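Local structure of hypothetical protein (Staphylococcus aureus subsp. aureus Mu50, 4PEO) at residues A47-G50 and E54-D57; E11-D16 and V72-D77; V4-N9 and T85-L90. The protein is probably an essential cysteine protease of the Prp family that removes the N-terminal nine amino acids of ribosomal protein bL27. One frame throughout, in Å; residues are numbered along the deposited sequence.

In the fold
Interaction 3 joins strand 2-8 to helix 77-96, its centre about 5 Å from the centre of the chain. The centres of interactions 1 and 2 lie farther out, about 11 and 12 Å from it, and are about 12 Å apart. Along the chain, interaction 1 is nested inside the loop closed by interaction 2, and interaction 2 inside that of interaction 3. Interactions 2 and 3 share neighbouring strands, 14-20 and 2-8, of one mixed sheet. Interaction 2 lies at the start of helix 77-96 and interaction 3 at its middle. Interaction 1 lies at the end of helix 36-51. In the loop that follows, the carboxylate of Glu54 accepts hydrogen bonds from the backbone N of Val72 and of Asp73.

Interaction 1: residues A47-G50 and E54-D57; sequences AIIG and ERPD
The last turn of helix 36-51 packs against the loop that follows it, with Ile48 and Ile49 touching Glu54, Arg55 and Pro56. The loop passes the end of the helix and then enters strand 57-59. The main apolar touch comes from the CG2 branch of Ile48. It lies 3.6 Å from CG of Glu54 and 3.8 Å from CG of Pro56. A chi1 of -68° puts CG2 of Ile48 anti to the backbone N, and this branch reaches the loop. The side chains of Ile48 and Glu54 run parallel to each other. The contact here is with the aliphatic part of Glu54. Ile48 also packs on Ala79, Ile82 and Leu83 of helix 77-96. CG1 of Ile49 adds a looser touch, 4.2 Å from CD of Pro56.

Arg55 starts away from the helix, but its chain bends at chi2 (-67°) and brings the guanidinium back. The group lies against the backbone of Ile49, with O of Ile49 over one face. NH1 of Arg55 is 3.1 Å from O of Ile49, but the angle is too poor for a hydrogen bond. The bond within the loop is from NH1 of Arg55 to O of Glu54, at 2.9 Å and 152°. This carbonyl O lies close to the guanidinium plane, while NH1 sits above the carbonyl plane. NH1 also bonds O of Thr52.

The two carboxylate oxygens of buried Glu54 bond the backbone N of Val72 and of Asp73. Apolar carbons of Glu54 and Pro56 thus meet Ile48 and Ile49, the Arg55 guanidinium lies by O of Ile49 while bonding within the loop, and the Glu54 carboxylate ties the loop to 72-73. The two backbone N-H groups would probably help stabilise a negative charge on Glu54.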
ATOM      1  N   ALA B  47      -1.859  -7.916  -1.884  1.00 23.01           N
ATOM      2  CA  ALA B  47      -2.207  -7.931  -0.456  1.00 23.13           C
ATOM      3  C   ALA B  47      -3.663  -8.383  -0.257  1.00 25.73           C
ATOM      4  O   ALA B  47      -3.942  -9.165   0.660  1.00 26.56           O
ATOM      5  CB  ALA B  47      -1.988  -6.551   0.165  1.00 22.95           C
ATOM      6  N   ILE B  48      -4.590  -7.904  -1.104  1.00 22.24           N
ATOM      7  CA  ILE B  48      -5.988  -8.331  -0.964  1.00 22.89           C
ATOM      8  C   ILE B  48      -6.063  -9.865  -1.122  1.00 28.97           C
ATOM      9  O   ILE B  48      -6.672 -10.550  -0.297  1.00 28.10           O
ATOM     10  CB  ILE B  48      -6.920  -7.617  -1.986  1.00 25.11           C
ATOM     11  CG1 ILE B  48      -7.054  -6.116  -1.674  1.00 25.92           C
ATOM     12  CG2 ILE B  48      -8.315  -8.317  -2.039  1.00 26.99           C
ATOM     13  CD1 ILE B  48      -7.699  -5.268  -2.852  1.00 27.27           C
ATOM     14  N   ILE B  49      -5.421 -10.384  -2.184  1.00 28.81           N
ATOM     15  CA  ILE B  49      -5.412 -11.820  -2.497  1.00 31.27           C
ATOM     16  C   ILE B  49      -4.697 -12.661  -1.428  1.00 37.05           C
ATOM     17  O   ILE B  49      -5.204 -13.714  -1.031  1.00 38.39           O
ATOM     18  CB  ILE B  49      -4.889 -12.049  -3.951  1.00 35.73           C
ATOM     19  CG1 ILE B  49      -5.865 -11.412  -4.976  1.00 35.46           C
ATOM     20  CG2 ILE B  49      -4.664 -13.544  -4.259  1.00 40.56           C
ATOM     21  CD1 ILE B  49      -5.285 -11.179  -6.407  1.00 45.00           C
ATOM     22  N   GLY B  50      -3.552 -12.179  -0.963  1.00 32.95           N
ATOM     23  CA  GLY B  50      -2.744 -12.894   0.014  1.00 34.37           C
ATOM     24  C   GLY B  50      -3.175 -12.794   1.463  1.00 37.99           C
ATOM     25  O   GLY B  50      -2.925 -13.723   2.237  1.00 39.32           O
ATOM     26  N   GLU B  54     -11.143 -12.047  -0.014  1.00 32.38           N
ATOM     27  CA  GLU B  54     -11.671 -11.383  -1.203  1.00 30.03           C
ATOM     28  C   GLU B  54     -10.848 -11.717  -2.453  1.00 33.95           C
ATOM     29  O   GLU B  54      -9.615 -11.727  -2.410  1.00 33.34           O
ATOM     30  CB  GLU B  54     -11.768  -9.864  -0.969  1.00 28.42           C
ATOM     31  CG  GLU B  54     -11.867  -8.991  -2.221  1.00 27.86           C
ATOM     32  CD  GLU B  54     -13.164  -8.995  -3.009  1.00 32.90           C
ATOM     33  OE1 GLU B  54     -14.030  -9.865  -2.759  1.00 33.81           O
ATOM     34  OE2 GLU B  54     -13.299  -8.134  -3.907  1.00 28.73           O
ATOM     35  N   ARG B  55     -11.542 -12.006  -3.559  1.00 31.67           N
ATOM     36  CA  ARG B  55     -10.911 -12.293  -4.847  1.00 31.93           C
ATOM     37  C   ARG B  55     -11.505 -11.331  -5.858  1.00 35.73           C
ATOM     38  O   ARG B  55     -12.573 -11.595  -6.426  1.00 35.76           O
ATOM     39  CB  ARG B  55     -11.076 -13.770  -5.267  1.00 34.69           C
ATOM     40  CG  ARG B  55     -10.414 -14.756  -4.306  1.00 41.96           C
ATOM     41  CD  ARG B  55      -8.901 -14.645  -4.299  1.00 43.96           C
ATOM     42  NE  ARG B  55      -8.287 -15.587  -3.365  1.00 42.88           N
ATOM     43  CZ  ARG B  55      -7.995 -15.313  -2.096  1.00 55.82           C
ATOM     44  NH1 ARG B  55      -8.261 -14.115  -1.590  1.00 39.37           N
ATOM     45  NH2 ARG B  55      -7.444 -16.239  -1.323  1.00 48.84           N
ATOM     46  N   PRO B  56     -10.887 -10.142  -6.006  1.00 31.42           N
ATOM     47  CA  PRO B  56     -11.455  -9.149  -6.931  1.00 30.34           C
ATOM     48  C   PRO B  56     -11.436  -9.616  -8.372  1.00 34.08           C
ATOM     49  O   PRO B  56     -10.609 -10.461  -8.747  1.00 35.32           O
ATOM     50  CB  PRO B  56     -10.549  -7.924  -6.762  1.00 30.24           C
ATOM     51  CG  PRO B  56      -9.763  -8.160  -5.504  1.00 34.48           C
ATOM     52  CD  PRO B  56      -9.631  -9.657  -5.396  1.00 31.71           C
ATOM     53  N   ASP B  57     -12.327  -9.042  -9.179  1.00 29.88           N
ATOM     54  CA  ASP B  57     -12.415  -9.331 -10.608  1.00 30.66           C
ATOM     55  C   ASP B  57     -11.446  -8.353 -11.276  1.00 34.00           C
ATOM     56  O   ASP B  57     -11.665  -7.136 -11.223  1.00 34.08           O
ATOM     57  CB  ASP B  57     -13.867  -9.126 -11.076  1.00 33.25           C
ATOM     58  CG  ASP B  57     -14.223  -9.583 -12.476  1.00 52.30           C
ATOM     59  OD1 ASP B  57     -13.311 -10.024 -13.212  1.00 54.89           O
ATOM     60  OD2 ASP B  57     -15.413  -9.501 -12.835  1.00 62.73           O
TER

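Interaction 2: residues E11-D16 and V72-D77; sequences EGKVTD and VDTNND
Lys13 lies obliquely over Thr74, and CB of the lysine is 3.9 Å from CB of the threonine. The lysine chain then runs past the backbone carbonyl of Thr74, with CG and CD nearer to its O than CB is. Bends at chi2 (-53°) and chi4 (83°) curl the chain so that the ammonium ends near this carbonyl. The direct bonds are weak. NZ of Lys13 is 3.4 Å from O of Thr74 and 3.4 Å from OD1 of Asn75. The side chain of Asn75 stands across that of Lys13 and offers its amide oxygen. A water makes the closer link. It accepts from NZ of Lys13 at 2.7 Å. It donates to O of Thr74 at 3.0 Å. Its other donation goes to OD1 of Asp77, 2.9 Å from the water oxygen. The opposite charges of Lys13 and Asp77 are thus joined through the water and not by direct contact.

Thr74 belongs to a type I beta turn from Asp73 to Asn76, which leads into helix 77-96. Asn76 is the N-cap residue, and its OD1 accepts from the backbone N of Ala79. On the other segment, strand 14-20 has a classic beta bulge near its start, in which Thr15 and Asp16 lie opposite the single residue Thr7 of strand 2-8.

Thr15 and Thr74 are aligned alongside one another. Their methyls meet, CG2 of Thr15 being 4.0 Å from CG2 of Thr74. OG1 of Thr15 turns instead to OD1 of Asp16, which it reaches at 2.7 Å on the anti side of the carboxylate. That oxygen also takes part in a salt bridge with Arg70.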
ATOM      1  N   GLU B  11     -23.077   3.003  -0.340  1.00 39.62           N
ATOM      2  CA  GLU B  11     -22.783   2.452   0.994  1.00 39.68           C
ATOM      3  C   GLU B  11     -21.348   2.771   1.456  1.00 40.41           C
ATOM      4  O   GLU B  11     -20.925   2.318   2.522  1.00 40.44           O
ATOM      5  CB  GLU B  11     -23.075   0.940   1.054  1.00 41.68           C
ATOM      6  CG  GLU B  11     -24.555   0.600   0.927  1.00 52.39           C
ATOM      7  N   GLY B  12     -20.627   3.564   0.652  1.00 32.96           N
ATOM      8  CA  GLY B  12     -19.268   4.003   0.957  1.00 31.28           C
ATOM      9  C   GLY B  12     -18.185   2.970   0.701  1.00 34.68           C
ATOM     10  O   GLY B  12     -17.056   3.113   1.190  1.00 34.04           O
ATOM     11  N   LYS B  13     -18.513   1.946  -0.114  1.00 30.20           N
ATOM     12  CA  LYS B  13     -17.567   0.880  -0.440  1.00 27.65           C
ATOM     13  C   LYS B  13     -16.880   1.155  -1.770  1.00 29.17           C
ATOM     14  O   LYS B  13     -17.528   1.598  -2.709  1.00 29.02           O
ATOM     15  CB  LYS B  13     -18.273  -0.489  -0.480  1.00 30.22           C
ATOM     16  CG  LYS B  13     -19.077  -0.834   0.792  1.00 33.77           C
ATOM     17  CD  LYS B  13     -18.253  -0.719   2.089  1.00 34.79           C
ATOM     18  CE  LYS B  13     -19.106  -0.916   3.320  1.00 47.69           C
ATOM     19  NZ  LYS B  13     -19.283  -2.354   3.619  1.00 52.57           N
ATOM     20  N   VAL B  14     -15.572   0.874  -1.846  1.00 24.50           N
ATOM     21  CA  VAL B  14     -14.806   1.050  -3.091  1.00 22.87           C
ATOM     22  C   VAL B  14     -15.178  -0.154  -3.969  1.00 26.46           C
ATOM     23  O   VAL B  14     -14.863  -1.293  -3.611  1.00 24.37           O
ATOM     24  CB  VAL B  14     -13.273   1.117  -2.832  1.00 26.19           C
ATOM     25  CG1 VAL B  14     -12.499   1.172  -4.157  1.00 26.09           C
ATOM     26  CG2 VAL B  14     -12.903   2.314  -1.949  1.00 26.03           C
ATOM     27  N   THR B  15     -15.858   0.095  -5.092  1.00 22.51           N
ATOM     28  CA  THR B  15     -16.294  -0.988  -5.991  1.00 22.74           C
ATOM     29  C   THR B  15     -15.363  -1.166  -7.165  1.00 26.25           C
ATOM     30  O   THR B  15     -15.278  -2.269  -7.702  1.00 27.59           O
ATOM     31  CB  THR B  15     -17.742  -0.776  -6.464  1.00 27.17           C
ATOM     32  OG1 THR B  15     -17.812   0.408  -7.273  1.00 26.92           O
ATOM     33  CG2 THR B  15     -18.740  -0.682  -5.279  1.00 24.58           C
ATOM     34  N   ASP B  16     -14.752  -0.070  -7.637  1.00 21.73           N
ATOM     35  CA  ASP B  16     -13.893  -0.147  -8.809  1.00 21.26           C
ATOM     36  C   ASP B  16     -12.757   0.821  -8.712  1.00 23.68           C
ATOM     37  O   ASP B  16     -12.931   1.949  -8.242  1.00 23.65           O
ATOM     38  CB  ASP B  16     -14.709   0.238 -10.070  1.00 22.52           C
ATOM     39  CG  ASP B  16     -15.892  -0.655 -10.359  1.00 26.25           C
ATOM     40  OD1 ASP B  16     -16.946  -0.463  -9.722  1.00 25.38           O
ATOM     41  OD2 ASP B  16     -15.779  -1.519 -11.258  1.00 27.29           O
ATOM     42  N   VAL B  72     -15.586  -7.766  -5.393  1.00 29.55           N
ATOM     43  CA  VAL B  72     -16.622  -8.801  -5.447  1.00 32.28           C
ATOM     44  C   VAL B  72     -17.396  -8.777  -4.124  1.00 37.22           C
ATOM     45  O   VAL B  72     -18.612  -8.563  -4.128  1.00 39.24           O
ATOM     46  CB  VAL B  72     -16.080 -10.193  -5.851  1.00 37.37           C
ATOM     47  CG1 VAL B  72     -17.177 -11.259  -5.741  1.00 39.87           C
ATOM     48  CG2 VAL B  72     -15.516 -10.157  -7.270  1.00 36.40           C
ATOM     49  N   ASP B  73     -16.693  -8.963  -3.002  1.00 33.64           N
ATOM     50  CA  ASP B  73     -17.307  -8.884  -1.682  1.00 34.18           C
ATOM     51  C   ASP B  73     -17.016  -7.488  -1.132  1.00 36.03           C
ATOM     52  O   ASP B  73     -15.987  -7.280  -0.472  1.00 32.12           O
ATOM     53  CB  ASP B  73     -16.786  -9.997  -0.743  1.00 36.91           C
ATOM     54  CG  ASP B  73     -17.372  -9.977   0.667  1.00 43.54           C
ATOM     55  OD1 ASP B  73     -18.330  -9.208   0.908  1.00 42.51           O
ATOM     56  OD2 ASP B  73     -16.855 -10.711   1.532  1.00 48.84           O
ATOM     57  N   THR B  74     -17.922  -6.529  -1.401  1.00 33.84           N
ATOM     58  CA  THR B  74     -17.772  -5.138  -0.935  1.00 33.01           C
ATOM     59  C   THR B  74     -17.916  -5.027   0.591  1.00 38.56           C
ATOM     60  O   THR B  74     -17.578  -3.992   1.171  1.00 39.03           O
ATOM     61  CB  THR B  74     -18.755  -4.190  -1.658  1.00 36.89           C
ATOM     62  OG1 THR B  74     -20.092  -4.573  -1.342  1.00 39.94           O
ATOM     63  CG2 THR B  74     -18.534  -4.129  -3.164  1.00 36.57           C
ATOM     64  N   ASN B  75     -18.427  -6.082   1.241  1.00 35.44           N
ATOM     65  CA  ASN B  75     -18.586  -6.085   2.689  1.00 36.45           C
ATOM     66  C   ASN B  75     -17.393  -6.722   3.409  1.00 38.14           C
ATOM     67  O   ASN B  75     -17.436  -6.914   4.627  1.00 38.88           O
ATOM     68  CB  ASN B  75     -19.916  -6.699   3.111  1.00 44.04           C
ATOM     69  CG  ASN B  75     -21.119  -6.047   2.481  1.00 75.62           C
ATOM     70  OD1 ASN B  75     -21.381  -4.836   2.582  1.00 71.26           O
ATOM     71  ND2 ASN B  75     -21.862  -6.860   1.784  1.00 71.93           N
ATOM     72  N   ASN B  76     -16.316  -7.019   2.667  1.00 32.53           N
ATOM     73  CA  ASN B  76     -15.099  -7.544   3.263  1.00 31.64           C
ATOM     74  C   ASN B  76     -14.332  -6.337   3.812  1.00 31.68           C
ATOM     75  O   ASN B  76     -13.710  -5.597   3.047  1.00 29.34           O
ATOM     76  CB  ASN B  76     -14.256  -8.335   2.246  1.00 32.26           C
ATOM     77  CG  ASN B  76     -13.077  -9.034   2.886  1.00 42.48           C
ATOM     78  OD1 ASN B  76     -12.265  -8.431   3.597  1.00 34.00           O
ATOM     79  ND2 ASN B  76     -12.980 -10.332   2.685  1.00 37.14           N
ATOM     80  N   ASP B  77     -14.408  -6.122   5.136  1.00 29.23           N
ATOM     81  CA  ASP B  77     -13.772  -4.978   5.779  1.00 27.89           C
ATOM     82  C   ASP B  77     -12.267  -4.916   5.563  1.00 30.43           C
ATOM     83  O   ASP B  77     -11.720  -3.825   5.414  1.00 28.01           O
ATOM     84  CB  ASP B  77     -14.109  -4.937   7.276  1.00 31.76           C
ATOM     85  CG  ASP B  77     -15.568  -4.623   7.593  1.00 39.35           C
ATOM     86  OD1 ASP B  77     -16.315  -4.214   6.665  1.00 38.36           O
ATOM     87  OD2 ASP B  77     -15.950  -4.736   8.770  1.00 44.16           O
TER
HETATM   88  O   HOH W   1     -16.780  -3.307   3.990  1.00 35.59           O

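Interaction 3: residues V4-N9 and T85-L90; sequences VDITVN and TMLVSL
CG1 of Ile6 and CG of Leu87 both lie beside the backbone N (chi1 -54° and -61°), which carries the branches of the two residues toward each other. In Ile6 this puts CG2 anti to the backbone N, and both branches face the helix. The two side chains overlap head to tail. CG2 of Ile6 touches CD1 of Leu87 at 3.7 Å. CG1 of Ile6 lies 3.7 Å from CD2 of Leu87, and CD1 of Ile6 is 3.8 Å from the same methyl. Both leucine methyls therefore take part.

A second pair lies farther along the helix. CG1 of Val4 is 4.0 Å from CD1 of Leu90, and the two side chains are nearly perpendicular. This is a single, lighter touch between methyls. Val4 and Ile6 are two residues apart on strand 2-8, so both face the helix. Leu87 and Leu90 are three apart on helix 77-96 and face the strand.

All four residues are buried, and no hydrogen bond crosses the contact. Leu103 of strand 101-105 packs on both Val4 and Ile6. Elsewhere on the helix, Met86 packs on Val40, Leu41 and Ser44 of helix 36-51, and Ser89 packs on Ala39 of the second subunit. The side chain of Val4 is about 8 Å from that of His22, the probable active-site proton donor. The arrangement is that of an alpha/beta core, in which a helix lies over one face of a mixed sheet with aliphatic side chains between them.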
ATOM      1  N   VAL B   4      -6.294   7.548 -12.489  1.00 27.61           N
ATOM      2  CA  VAL B   4      -6.871   6.548 -11.596  1.00 25.48           C
ATOM      3  C   VAL B   4      -8.334   6.914 -11.357  1.00 29.88           C
ATOM      4  O   VAL B   4      -8.599   7.939 -10.732  1.00 31.53           O
ATOM      5  CB  VAL B   4      -6.099   6.396 -10.249  1.00 28.52           C
ATOM      6  CG1 VAL B   4      -6.636   5.203  -9.457  1.00 26.96           C
ATOM      7  CG2 VAL B   4      -4.591   6.262 -10.471  1.00 29.02           C
ATOM      8  N   ASP B   5      -9.275   6.101 -11.884  1.00 25.84           N
ATOM      9  CA  ASP B   5     -10.710   6.343 -11.729  1.00 25.69           C
ATOM     10  C   ASP B   5     -11.200   5.514 -10.564  1.00 27.53           C
ATOM     11  O   ASP B   5     -11.011   4.294 -10.554  1.00 24.91           O
ATOM     12  CB  ASP B   5     -11.479   5.976 -12.999  1.00 27.01           C
ATOM     13  CG  ASP B   5     -11.188   6.863 -14.190  1.00 33.30           C
ATOM     14  OD1 ASP B   5     -11.123   8.107 -14.011  1.00 33.64           O
ATOM     15  OD2 ASP B   5     -11.068   6.327 -15.303  1.00 35.68           O
ATOM     16  N   ILE B   6     -11.812   6.170  -9.575  1.00 25.07           N
ATOM     17  CA  ILE B   6     -12.232   5.507  -8.335  1.00 24.07           C
ATOM     18  C   ILE B   6     -13.746   5.582  -8.164  1.00 27.59           C
ATOM     19  O   ILE B   6     -14.310   6.678  -8.194  1.00 28.02           O
ATOM     20  CB  ILE B   6     -11.462   6.146  -7.140  1.00 27.41           C
ATOM     21  CG1 ILE B   6      -9.929   6.103  -7.374  1.00 28.03           C
ATOM     22  CG2 ILE B   6     -11.847   5.485  -5.825  1.00 27.62           C
ATOM     23  CD1 ILE B   6      -9.157   7.309  -6.933  1.00 35.49           C
ATOM     24  N   THR B   7     -14.398   4.419  -7.970  1.00 22.22           N
ATOM     25  CA  THR B   7     -15.843   4.362  -7.820  1.00 23.43           C
ATOM     26  C   THR B   7     -16.165   3.873  -6.438  1.00 27.13           C
ATOM     27  O   THR B   7     -15.770   2.766  -6.058  1.00 25.48           O
ATOM     28  CB  THR B   7     -16.487   3.490  -8.910  1.00 28.48           C
ATOM     29  OG1 THR B   7     -16.039   3.947 -10.202  1.00 27.19           O
ATOM     30  CG2 THR B   7     -18.015   3.473  -8.820  1.00 28.21           C
ATOM     31  N   VAL B   8     -16.887   4.715  -5.701  1.00 24.88           N
ATOM     32  CA  VAL B   8     -17.337   4.463  -4.327  1.00 25.10           C
ATOM     33  C   VAL B   8     -18.853   4.420  -4.397  1.00 30.94           C
ATOM     34  O   VAL B   8     -19.468   5.353  -4.933  1.00 31.63           O
ATOM     35  CB  VAL B   8     -16.799   5.534  -3.339  1.00 28.68           C
ATOM     36  CG1 VAL B   8     -17.317   5.290  -1.920  1.00 29.55           C
ATOM     37  CG2 VAL B   8     -15.272   5.560  -3.344  1.00 26.79           C
ATOM     38  N   ASN B   9     -19.467   3.320  -3.923  1.00 27.61           N
ATOM     39  CA  ASN B   9     -20.913   3.196  -4.019  1.00 29.50           C
ATOM     40  C   ASN B   9     -21.627   4.006  -2.922  1.00 35.33           C
ATOM     41  O   ASN B   9     -20.968   4.636  -2.081  1.00 35.39           O
ATOM     42  CB  ASN B   9     -21.370   1.719  -4.052  1.00 30.48           C
ATOM     43  CG  ASN B   9     -21.137   0.924  -2.788  1.00 41.11           C
ATOM     44  OD1 ASN B   9     -20.865   1.463  -1.715  1.00 36.21           O
ATOM     45  ND2 ASN B   9     -21.274  -0.388  -2.876  1.00 37.52           N
ATOM     46  N   THR B  85      -6.385   2.143   1.904  1.00 23.15           N
ATOM     47  CA  THR B  85      -4.941   2.351   2.109  1.00 21.86           C
ATOM     48  C   THR B  85      -4.279   2.678   0.767  1.00 23.62           C
ATOM     49  O   THR B  85      -3.458   3.600   0.694  1.00 24.10           O
ATOM     50  CB  THR B  85      -4.309   1.110   2.774  1.00 26.06           C
ATOM     51  OG1 THR B  85      -4.831   0.999   4.107  1.00 25.31           O
ATOM     52  CG2 THR B  85      -2.755   1.185   2.827  1.00 24.39           C
ATOM     53  N   MET B  86      -4.609   1.891  -0.271  1.00 20.63           N
ATOM     54  CA  MET B  86      -4.104   2.106  -1.633  1.00 20.16           C
ATOM     55  C   MET B  86      -4.466   3.527  -2.079  1.00 23.76           C
ATOM     56  O   MET B  86      -3.610   4.210  -2.625  1.00 24.40           O
ATOM     57  CB  MET B  86      -4.774   1.087  -2.570  1.00 20.36           C
ATOM     58  CG  MET B  86      -4.077   0.969  -3.942  1.00 21.61           C
ATOM     59  SD  MET B  86      -5.116  -0.033  -5.116  1.00 20.34           S
ATOM     60  CE  MET B  86      -6.286   1.060  -5.324  1.00 19.14           C
ATOM     61  N   LEU B  87      -5.705   3.974  -1.823  1.00 22.14           N
ATOM     62  CA  LEU B  87      -6.154   5.323  -2.218  1.00 24.83           C
ATOM     63  C   LEU B  87      -5.421   6.421  -1.468  1.00 27.59           C
ATOM     64  O   LEU B  87      -4.960   7.378  -2.092  1.00 27.36           O
ATOM     65  CB  LEU B  87      -7.681   5.470  -2.103  1.00 25.63           C
ATOM     66  CG  LEU B  87      -8.509   4.513  -2.994  1.00 29.69           C
ATOM     67  CD1 LEU B  87      -9.996   4.715  -2.766  1.00 29.83           C
ATOM     68  CD2 LEU B  87      -8.093   4.613  -4.470  1.00 32.01           C
ATOM     69  N   VAL B  88      -5.222   6.254  -0.139  1.00 24.21           N
ATOM     70  CA  VAL B  88      -4.440   7.220   0.644  1.00 25.29           C
ATOM     71  C   VAL B  88      -3.001   7.286   0.091  1.00 28.37           C
ATOM     72  O   VAL B  88      -2.440   8.390  -0.052  1.00 28.21           O
ATOM     73  CB  VAL B  88      -4.484   6.884   2.163  1.00 28.46           C
ATOM     74  CG1 VAL B  88      -3.468   7.721   2.953  1.00 29.83           C
ATOM     75  CG2 VAL B  88      -5.891   7.091   2.717  1.00 28.68           C
ATOM     76  N   SER B  89      -2.419   6.107  -0.254  1.00 23.84           N
ATOM     77  CA  SER B  89      -1.061   6.053  -0.799  0.53 24.11           C
ATOM     78  C   SER B  89      -0.961   6.761  -2.158  1.00 27.03           C
ATOM     79  O   SER B  89       0.009   7.500  -2.393  1.00 28.17           O
ATOM     80  CB  SER B  89      -0.580   4.614  -0.907  0.53 25.66           C
ATOM     81  OG  SER B  89       0.816   4.602  -1.130  0.53 26.53           O
ATOM     82  N   LEU B  90      -1.979   6.590  -3.020  1.00 23.99           N
ATOM     83  CA  LEU B  90      -2.024   7.239  -4.343  1.00 25.20           C
ATOM     84  C   LEU B  90      -2.226   8.745  -4.196  1.00 30.74           C
ATOM     85  O   LEU B  90      -1.578   9.524  -4.904  1.00 31.36           O
ATOM     86  CB  LEU B  90      -3.120   6.612  -5.223  1.00 24.26           C
ATOM     87  CG  LEU B  90      -2.863   5.165  -5.691  1.00 28.14           C
ATOM     88  CD1 LEU B  90      -4.084   4.610  -6.451  1.00 27.88           C
ATOM     89  CD2 LEU B  90      -1.584   5.058  -6.544  1.00 31.68           C
TER